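Local atomic coordinates of alpha-1,3-glucanase (Bacillus circulans, PDB entry 5ZRU), a protein that hydrolyses alpha-1,3-glucan as a glycoside hydrolase of family 87, this chain being its calcium- and zinc-binding catalytic unit. Residues Asp22-Arg28 and Ser50-Ile55; Gly74-Arg80 and Val168-Glu174; Arg80-Pro84 and Leu164-Val168. One frame throughout, in Å; residues are numbered along the deposited sequence.

Interaction 1 of 3, residues Asp22-Arg28 and Ser50-Ile55. With CA (calcium ion), chain M.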
loop_
_atom_site.group_PDB
_atom_site.type_symbol
_atom_site.label_atom_id
_atom_site.label_comp_id
_atom_site.label_asym_id
_atom_site.label_seq_id
_atom_site.Cartn_x
_atom_site.Cartn_y
_atom_site.Cartn_z
ATOM N N ASP A 22 10.322 9.069 13.850
ATOM C CA ASP A 22 9.962 9.901 12.708
ATOM C C ASP A 22 10.780 11.187 12.700
ATOM O O ASP A 22 11.665 11.414 13.534
ATOM C CB ASP A 22 8.455 10.210 12.688
ATOM C CG ASP A 22 7.876 10.310 11.248
ATOM O OD1 ASP A 22 8.536 10.904 10.351
ATOM O OD2 ASP A 22 6.751 9.797 11.003
ATOM N N THR A 23 10.439 12.053 11.744
ATOM C CA THR A 23 11.303 13.176 11.387
ATOM C C THR A 23 11.583 14.077 12.581
ATOM O O THR A 23 12.735 14.447 12.837
ATOM C CB THR A 23 10.659 13.967 10.251
ATOM O OG1 THR A 23 10.479 13.106 9.119
ATOM C CG2 THR A 23 11.534 15.132 9.853
ATOM N N ASP A 24 10.545 14.432 13.337
ATOM C CA ASP A 24 10.722 15.394 14.416
ATOM C C ASP A 24 11.361 14.785 15.658
ATOM O O ASP A 24 11.815 15.539 16.524
ATOM C CB ASP A 24 9.378 16.035 14.763
ATOM C CG ASP A 24 8.813 16.860 13.609
ATOM O OD1 ASP A 24 9.554 17.704 13.064
ATOM O OD2 ASP A 24 7.637 16.659 13.245
ATOM N N ASP A 25 11.407 13.453 15.767
ATOM C CA ASP A 25 12.133 12.791 16.850
ATOM C C ASP A 25 13.646 12.838 16.662
ATOM O O ASP A 25 14.384 12.500 17.595
ATOM C CB ASP A 25 11.704 11.324 16.972
ATOM C CG ASP A 25 10.245 11.153 17.366
ATOM O OD1 ASP A 25 9.731 11.967 18.158
ATOM O OD2 ASP A 25 9.613 10.177 16.884
ATOM N N ALA A 26 14.129 13.237 15.492
ATOM C CA ALA A 26 15.545 13.129 15.181
ATOM C C ALA A 26 16.285 14.415 15.504
ATOM O O ALA A 26 15.782 15.519 15.272
ATOM C CB ALA A 26 15.758 12.795 13.705
ATOM N N ALA A 27 17.498 14.257 16.020
ATOM C CA ALA A 27 18.478 15.328 15.987
ATOM C C ALA A 27 19.126 15.376 14.607
ATOM O O ALA A 27 19.439 14.334 14.020
ATOM C CB ALA A 27 19.538 15.110 17.066
ATOM N N ARG A 28 19.319 16.589 14.090
ATOM C CA ARG A 28 19.916 16.824 12.780
ATOM C C ARG A 28 21.285 17.471 12.937
ATOM O O ARG A 28 21.465 18.354 13.778
ATOM C CB ARG A 28 19.055 17.765 11.929
ATOM C CG ARG A 28 17.605 17.411 11.814
ATOM C CD ARG A 28 16.928 18.331 10.808
ATOM N NE ARG A 28 16.720 19.692 11.304
ATOM C CZ ARG A 28 15.734 20.045 12.128
ATOM N NH1 ARG A 28 14.877 19.133 12.576
ATOM N NH2 ARG A 28 15.608 21.309 12.514
ATOM N N SER A 50 6.141 11.413 5.247
ATOM C CA SER A 50 5.144 11.355 6.310
ATOM C C SER A 50 5.097 12.703 7.024
ATOM O O SER A 50 6.134 13.327 7.286
ATOM C CB SER A 50 5.442 10.223 7.303
ATOM O OG SER A 50 6.636 10.488 8.029
ATOM N N GLY A 51 3.884 13.186 7.278
ATOM C CA GLY A 51 3.720 14.490 7.888
ATOM C C GLY A 51 4.242 15.634 7.041
ATOM O O GLY A 51 4.400 16.750 7.547
ATOM N N GLN A 52 4.500 15.365 5.750
ATOM C CA GLN A 52 5.022 16.352 4.801
ATOM C C GLN A 52 6.317 16.994 5.303
ATOM O O GLN A 52 6.575 18.181 5.084
ATOM C CB GLN A 52 3.966 17.412 4.474
ATOM C CG GLN A 52 2.686 16.808 3.862
ATOM C CD GLN A 52 1.771 16.198 4.914
ATOM O OE1 GLN A 52 1.487 16.819 5.948
ATOM N NE2 GLN A 52 1.312 14.981 4.662
ATOM N N ARG A 53 7.149 16.195 5.971
ATOM C CA ARG A 53 8.409 16.659 6.537
ATOM C C ARG A 53 9.420 15.523 6.487
ATOM O O ARG A 53 9.082 14.392 6.817
ATOM C CB ARG A 53 8.238 17.108 7.995
ATOM C CG ARG A 53 7.373 18.335 8.185
ATOM C CD ARG A 53 6.821 18.396 9.595
ATOM N NE ARG A 53 7.857 18.703 10.572
ATOM C CZ ARG A 53 8.305 19.931 10.818
ATOM N NH1 ARG A 53 7.814 20.963 10.143
ATOM N NH2 ARG A 53 9.250 20.128 11.727
ATOM N N TYR A 54 10.654 15.819 6.080
ATOM C CA TYR A 54 11.717 14.825 6.168
ATOM C C TYR A 54 13.043 15.543 6.371
ATOM O O TYR A 54 13.124 16.771 6.287
ATOM C CB TYR A 54 11.760 13.919 4.928
ATOM C CG TYR A 54 12.273 14.576 3.656
ATOM C CD1 TYR A 54 11.434 15.365 2.864
ATOM C CD2 TYR A 54 13.585 14.382 3.233
ATOM C CE1 TYR A 54 11.901 15.946 1.672
ATOM C CE2 TYR A 54 14.061 14.959 2.049
ATOM C CZ TYR A 54 13.212 15.738 1.274
ATOM O OH TYR A 54 13.678 16.301 0.104
ATOM N N ILE A 55 14.085 14.761 6.659
ATOM C CA ILE A 55 15.426 15.297 6.883
ATOM C C ILE A 55 16.240 15.087 5.616
ATOM O O ILE A 55 16.444 13.949 5.173
ATOM C CB ILE A 55 16.111 14.637 8.092
ATOM C CG1 ILE A 55 15.280 14.844 9.353
ATOM C CG2 ILE A 55 17.517 15.210 8.287
ATOM C CD1 ILE A 55 15.115 13.580 10.155
HETATM CA CA CA M . 8.240 12.714 8.181
HETATM O O HOH W 1 7.150 13.704 10.164
#
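Asp-24 OD1 takes two N-H groups of Arg-53 in a salt bridge, NH2 at 2.8 Å and NE at 3.2 Å. The guanidinium meets it side-on by its edge, yet its plane is turned 41° from the carboxylate, and the NH2 bond to OD1 comes in out of the carboxylate plane. A bend in the arginine chain at chi3 (71°) carries it round to Asp-24. Beside this salt bridge the two segments close on a calcium ion, a site in the sandwich-like D1 part of the catalytic unit. The backbone O of Arg-53 binds it at 2.3 Å, and Ser-50 grips it twice, through O and OG. Thr-23 OG1 sits 2.5 Å from the metal, Asp-22 OD1 is a longer ligand, and a water and Asp-169 complete the shell. Thr-23 N donates to the anti lone pair of Asp-22 OD1 at 2.6 Å. With OG1 of Thr-23 opposite its carbonyl carbon (chi1 -59°), CG2 is left to run past Ile-55 CG1, while Ile-55 CD1 rests on Ala-26 CB at 3.7 Å. A methionine in place of Arg-53 would probably leave Asp-24 without its positive mate and its carboxylate able to turn.

Interaction 2 of 3, residues Gly74-Arg80 and Val168-Glu174. With CA (calcium ion), chain M.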
loop_
_atom_site.group_PDB
_atom_site.type_symbol
_atom_site.label_atom_id
_atom_site.label_comp_id
_atom_site.label_asym_id
_atom_site.label_seq_id
_atom_site.Cartn_x
_atom_site.Cartn_y
_atom_site.Cartn_z
ATOM N N GLY A 74 15.404 -3.133 19.255
ATOM C CA GLY A 74 15.386 -4.322 18.426
ATOM C C GLY A 74 16.484 -4.291 17.387
ATOM O O GLY A 74 17.232 -3.325 17.255
ATOM N N ASP A 75 16.586 -5.394 16.641
ATOM C CA ASP A 75 17.622 -5.519 15.627
ATOM C C ASP A 75 17.104 -5.383 14.197
ATOM O O ASP A 75 17.912 -5.399 13.266
ATOM C CB ASP A 75 18.387 -6.848 15.785
ATOM C CG ASP A 75 17.491 -8.035 16.130
ATOM O OD1 ASP A 75 16.333 -7.855 16.551
ATOM O OD2 ASP A 75 17.973 -9.179 15.991
ATOM N N GLY A 76 15.796 -5.237 13.991
ATOM C CA GLY A 76 15.244 -5.034 12.663
ATOM C C GLY A 76 14.939 -3.574 12.416
ATOM O O GLY A 76 14.180 -2.955 13.162
ATOM N N VAL A 77 15.558 -3.006 11.376
ATOM C CA VAL A 77 15.383 -1.594 11.054
ATOM C C VAL A 77 14.848 -1.466 9.634
ATOM O O VAL A 77 15.412 -2.043 8.702
ATOM C CB VAL A 77 16.690 -0.789 11.191
ATOM C CG1 VAL A 77 16.403 0.701 10.961
ATOM C CG2 VAL A 77 17.330 -1.011 12.571
ATOM N N THR A 78 13.793 -0.674 9.473
ATOM C CA THR A 78 13.297 -0.271 8.164
ATOM C C THR A 78 13.467 1.235 8.051
ATOM O O THR A 78 13.263 1.961 9.026
ATOM C CB THR A 78 11.823 -0.653 7.975
ATOM O OG1 THR A 78 11.659 -2.047 8.246
ATOM C CG2 THR A 78 11.376 -0.374 6.546
ATOM N N MET A 79 13.891 1.702 6.880
ATOM C CA MET A 79 14.097 3.129 6.658
ATOM C C MET A 79 13.313 3.558 5.429
ATOM O O MET A 79 13.433 2.935 4.370
ATOM C CB MET A 79 15.584 3.465 6.470
ATOM C CG MET A 79 15.823 4.964 6.156
ATOM S SD MET A 79 17.581 5.389 6.054
ATOM C CE MET A 79 18.054 4.460 4.599
ATOM N N ARG A 80 12.514 4.616 5.569
ATOM C CA ARG A 80 11.878 5.257 4.424
ATOM C C ARG A 80 12.727 6.457 4.026
ATOM O O ARG A 80 13.002 7.333 4.859
ATOM C CB ARG A 80 10.441 5.670 4.733
ATOM C CG ARG A 80 9.680 6.170 3.499
ATOM C CD ARG A 80 8.196 6.274 3.786
ATOM N NE ARG A 80 7.426 6.558 2.577
ATOM C CZ ARG A 80 7.019 7.768 2.212
ATOM N NH1 ARG A 80 7.304 8.832 2.961
ATOM N NH2 ARG A 80 6.313 7.914 1.095
ATOM N N VAL A 168 15.901 11.296 4.531
ATOM C CA VAL A 168 15.422 10.265 5.450
ATOM C C VAL A 168 14.126 10.743 6.078
ATOM O O VAL A 168 14.094 11.791 6.736
ATOM C CB VAL A 168 16.457 9.921 6.533
ATOM C CG1 VAL A 168 15.931 8.809 7.427
ATOM C CG2 VAL A 168 17.762 9.491 5.881
ATOM N N ASP A 169 13.064 9.953 5.911
ATOM C CA ASP A 169 11.761 10.251 6.502
ATOM C C ASP A 169 11.672 9.695 7.924
ATOM O O ASP A 169 11.512 10.449 8.893
ATOM C CB ASP A 169 10.663 9.668 5.596
ATOM C CG ASP A 169 9.273 10.141 5.950
ATOM O OD1 ASP A 169 9.114 10.946 6.896
ATOM O OD2 ASP A 169 8.320 9.685 5.272
ATOM N N PHE A 170 11.803 8.379 8.073
ATOM C CA PHE A 170 11.700 7.780 9.399
ATOM C C PHE A 170 12.427 6.444 9.408
ATOM O O PHE A 170 12.781 5.898 8.364
ATOM C CB PHE A 170 10.238 7.595 9.836
ATOM C CG PHE A 170 9.402 6.755 8.887
ATOM C CD1 PHE A 170 9.534 5.376 8.848
ATOM C CD2 PHE A 170 8.446 7.347 8.079
ATOM C CE1 PHE A 170 8.755 4.592 7.972
ATOM C CE2 PHE A 170 7.654 6.572 7.211
ATOM C CZ PHE A 170 7.815 5.199 7.165
ATOM N N LEU A 171 12.637 5.933 10.617
ATOM C CA LEU A 171 12.984 4.542 10.854
ATOM C C LEU A 171 11.844 3.859 11.595
ATOM O O LEU A 171 11.141 4.479 12.399
ATOM C CB LEU A 171 14.265 4.411 11.687
ATOM C CG LEU A 171 15.515 5.140 11.192
ATOM C CD1 LEU A 171 16.694 4.872 12.148
ATOM C CD2 LEU A 171 15.846 4.697 9.784
ATOM N N GLU A 172 11.665 2.572 11.317
ATOM C CA GLU A 172 10.818 1.701 12.121
ATOM C C GLU A 172 11.688 0.568 12.648
ATOM O O GLU A 172 12.465 -0.023 11.894
ATOM C CB GLU A 172 9.623 1.183 11.305
ATOM C CG GLU A 172 8.557 2.258 11.136
ATOM C CD GLU A 172 7.443 1.895 10.164
ATOM O OE1 GLU A 172 7.614 0.958 9.365
ATOM O OE2 GLU A 172 6.387 2.559 10.212
ATOM N N ILE A 173 11.609 0.310 13.950
ATOM C CA ILE A 173 12.574 -0.552 14.627
ATOM C C ILE A 173 11.810 -1.603 15.414
ATOM O O ILE A 173 10.851 -1.276 16.120
ATOM C CB ILE A 173 13.508 0.264 15.545
ATOM C CG1 ILE A 173 14.280 1.302 14.729
ATOM C CG2 ILE A 173 14.497 -0.645 16.260
ATOM C CD1 ILE A 173 15.212 2.200 15.555
ATOM N N GLU A 174 12.227 -2.861 15.286
ATOM C CA GLU A 174 11.504 -3.961 15.905
ATOM C C GLU A 174 12.482 -5.057 16.298
ATOM O O GLU A 174 13.556 -5.196 15.706
ATOM C CB GLU A 174 10.443 -4.533 14.954
ATOM C CG GLU A 174 11.018 -5.165 13.706
ATOM C CD GLU A 174 9.972 -5.355 12.633
ATOM O OE1 GLU A 174 9.732 -4.395 11.868
ATOM O OE2 GLU A 174 9.383 -6.454 12.562
HETATM CA CA CA M . 8.240 12.714 8.181
HETATM O O HOH W 2 11.005 -2.259 10.840
HETATM O O HOH W 1 7.150 13.704 10.164
#
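Two antiparallel strands of the D1 sheet pair here, with a classic beta bulge at either end: Asp-75 and Gly-76 both face Glu-174, and Asp-169 and Phe-170 both face Arg-80. Between them the backbone bonds are regular, Thr-78 N reaching Glu-172 O at 2.8 Å and nearly straight (170°). The second bulge puts Asp-169 to double use. Its OD1 binds the calcium at 2.4 Å, while OD2 forms a salt bridge with Arg-80 NH1 at 2.7 Å, in the guanidinium plane, which makes Arg-80 a second-shell residue that probably helps fix the rotation of this ligand. The arginine gets there on an extended chain: CB sits over one face of the Phe-170 ring, 3.8 Å from its centroid in a CH-pi contact, and CD passes outside the rim beside CE2 and CZ; the guanidinium stays within 15° of parallel to the ring. On the other face Met-79 CB packs on Leu-171 CD2 at 3.5 Å. Water 2 bridges Thr-78 OG1, Glu-172 O and Glu-174 OE1. Strand 132-144 pairs with the far edge of 76-80. Strands 63-67 and 153-157 cover the Met-79 and Leu-171 face, while Glu-172 and Glu-174 reach across to Arg-371 and Arg-345 of the parallel beta-helix.

Interaction 3 of 3, residues Arg80-Pro84 and Leu164-Val168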
loop_
_atom_site.group_PDB
_atom_site.type_symbol
_atom_site.label_atom_id
_atom_site.label_comp_id
_atom_site.label_asym_id
_atom_site.label_seq_id
_atom_site.Cartn_x
_atom_site.Cartn_y
_atom_site.Cartn_z
ATOM N N ARG A 80 12.514 4.616 5.569
ATOM C CA ARG A 80 11.878 5.257 4.424
ATOM C C ARG A 80 12.727 6.457 4.026
ATOM O O ARG A 80 13.002 7.333 4.859
ATOM C CB ARG A 80 10.441 5.670 4.733
ATOM C CG ARG A 80 9.680 6.170 3.499
ATOM C CD ARG A 80 8.196 6.274 3.786
ATOM N NE ARG A 80 7.426 6.558 2.577
ATOM C CZ ARG A 80 7.019 7.768 2.212
ATOM N NH1 ARG A 80 7.304 8.832 2.961
ATOM N NH2 ARG A 80 6.313 7.914 1.095
ATOM N N PHE A 81 13.148 6.487 2.762
ATOM C CA PHE A 81 14.173 7.416 2.301
ATOM C C PHE A 81 13.824 7.898 0.899
ATOM O O PHE A 81 12.968 7.322 0.217
ATOM C CB PHE A 81 15.562 6.748 2.271
ATOM C CG PHE A 81 15.713 5.773 1.135
ATOM C CD1 PHE A 81 15.196 4.493 1.243
ATOM C CD2 PHE A 81 16.302 6.157 -0.063
ATOM C CE1 PHE A 81 15.285 3.591 0.186
ATOM C CE2 PHE A 81 16.389 5.279 -1.126
ATOM C CZ PHE A 81 15.882 3.981 -1.003
ATOM N N THR A 82 14.538 8.936 0.446
ATOM C CA THR A 82 14.483 9.361 -0.950
ATOM C C THR A 82 15.900 9.639 -1.440
ATOM O O THR A 82 16.780 10.016 -0.660
ATOM C CB THR A 82 13.601 10.621 -1.147
ATOM O OG1 THR A 82 13.637 11.028 -2.525
ATOM C CG2 THR A 82 14.115 11.780 -0.290
ATOM N N MET A 83 16.117 9.431 -2.735
ATOM C CA MET A 83 17.362 9.801 -3.397
ATOM C C MET A 83 17.035 10.097 -4.858
ATOM O O MET A 83 15.979 9.700 -5.350
ATOM C CB MET A 83 18.423 8.693 -3.278
ATOM C CG MET A 83 18.101 7.430 -4.073
ATOM S SD MET A 83 19.286 6.110 -3.747
ATOM C CE MET A 83 20.706 6.577 -4.731
ATOM N N PRO A 84 17.912 10.821 -5.560
ATOM C CA PRO A 84 17.554 11.270 -6.913
ATOM C C PRO A 84 17.466 10.119 -7.903
ATOM O O PRO A 84 18.139 9.092 -7.774
ATOM C CB PRO A 84 18.702 12.220 -7.295
ATOM C CG PRO A 84 19.461 12.486 -6.009
ATOM C CD PRO A 84 19.257 11.270 -5.166
ATOM N N LEU A 164 25.287 12.684 -4.143
ATOM C CA LEU A 164 23.832 12.680 -4.173
ATOM C C LEU A 164 23.270 13.208 -2.865
ATOM O O LEU A 164 23.808 12.940 -1.787
ATOM C CB LEU A 164 23.299 11.267 -4.439
ATOM C CG LEU A 164 23.832 10.540 -5.670
ATOM C CD1 LEU A 164 23.180 9.157 -5.809
ATOM C CD2 LEU A 164 23.630 11.367 -6.929
ATOM N N GLU A 165 22.179 13.967 -2.962
ATOM C CA GLU A 165 21.421 14.341 -1.782
ATOM C C GLU A 165 20.433 13.230 -1.466
ATOM O O GLU A 165 19.657 12.816 -2.330
ATOM C CB GLU A 165 20.681 15.665 -1.979
ATOM C CG GLU A 165 19.634 15.952 -0.894
ATOM C CD GLU A 165 19.118 17.391 -0.908
ATOM O OE1 GLU A 165 19.861 18.291 -1.350
ATOM O OE2 GLU A 165 17.967 17.627 -0.470
ATOM N N TYR A 166 20.483 12.744 -0.238
ATOM C CA TYR A 166 19.546 11.750 0.255
ATOM C C TYR A 166 18.547 12.431 1.178
ATOM O O TYR A 166 18.792 13.520 1.701
ATOM C CB TYR A 166 20.292 10.639 1.009
ATOM C CG TYR A 166 21.250 9.859 0.153
ATOM C CD1 TYR A 166 22.537 10.321 -0.076
ATOM C CD2 TYR A 166 20.870 8.655 -0.428
ATOM C CE1 TYR A 166 23.414 9.611 -0.869
ATOM C CE2 TYR A 166 21.740 7.937 -1.212
ATOM C CZ TYR A 166 23.018 8.422 -1.425
ATOM O OH TYR A 166 23.888 7.711 -2.211
ATOM N N GLY A 167 17.407 11.798 1.360
ATOM C CA GLY A 167 16.458 12.225 2.375
ATOM C C GLY A 167 16.060 11.046 3.233
ATOM O O GLY A 167 15.905 9.935 2.735
ATOM N N VAL A 168 15.901 11.296 4.531
ATOM C CA VAL A 168 15.422 10.265 5.450
ATOM C C VAL A 168 14.126 10.743 6.078
ATOM O O VAL A 168 14.094 11.791 6.736
ATOM C CB VAL A 168 16.457 9.921 6.533
ATOM C CG1 VAL A 168 15.931 8.809 7.427
ATOM C CG2 VAL A 168 17.762 9.491 5.881
#
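Thr-82 and Gly-167 face each other as an antiparallel hydrogen-bonded pair, and here the packing is close. Thr-82 N to Gly-167 O and Gly-167 N to Thr-82 O both measure 2.8 Å. Thr-82 OG1 lies opposite its backbone N (chi1 177°) and bonds to Arg-136 O, which turns CG2 over the glycine to within 3.6 Å of Gly-167 CA. The methyl occupies the place where a CB on Gly-167 would point. Next along, Met-83 and Tyr-166 run alongside each other in the same direction: Met-83 CB is 3.8 Å from Tyr-166 CD2, and SD stands obliquely to the ring, 5.2 Å from its centroid, a Met-aromatic contact. The tyrosine hydroxyl is held by Asp-162 and Ser-95. Past this point the strands part, though Met-83 CE still packs on Leu-164 CD1 at 3.7 Å. The loose side lies at Pro-84 and Glu-165: Pro-84 CD touches Glu-165 O at 3.3 Å and Leu-164 CB at 4.1 Å, Leu-164 and Pro-84 are partly exposed, and the exposed Glu-165 carboxylate heads away. With just two backbone bonds, otherwise apolar, sulfur and C-H contacts, and no salt bridge between the two segments, their match probably owes more to apolar packing than to charge.

From the N terminus, interaction 1 is the first to close, bringing 22-28 against 50-55 across a 21-residue loop that holds strand 33-36. The chain then runs into strand 76-82 and travels some eighty residues, much of it strand, before 166-174 returns alongside. Arriving from its N-terminal end, that strand makes interaction 3 before interaction 2, so 3 lies within the loop of 2, and Arg-80 and Val-168 serve both. Interaction 1 precedes the pair, yet joins them in space: Ile-55 O bonds Val-168 N at 2.8 Å, and one calcium takes ligands from 1 and 2. Strands 53-57, 166-174 and 76-82 share one D1 sheet; through strand 27-29, interaction 1 also ties in the other.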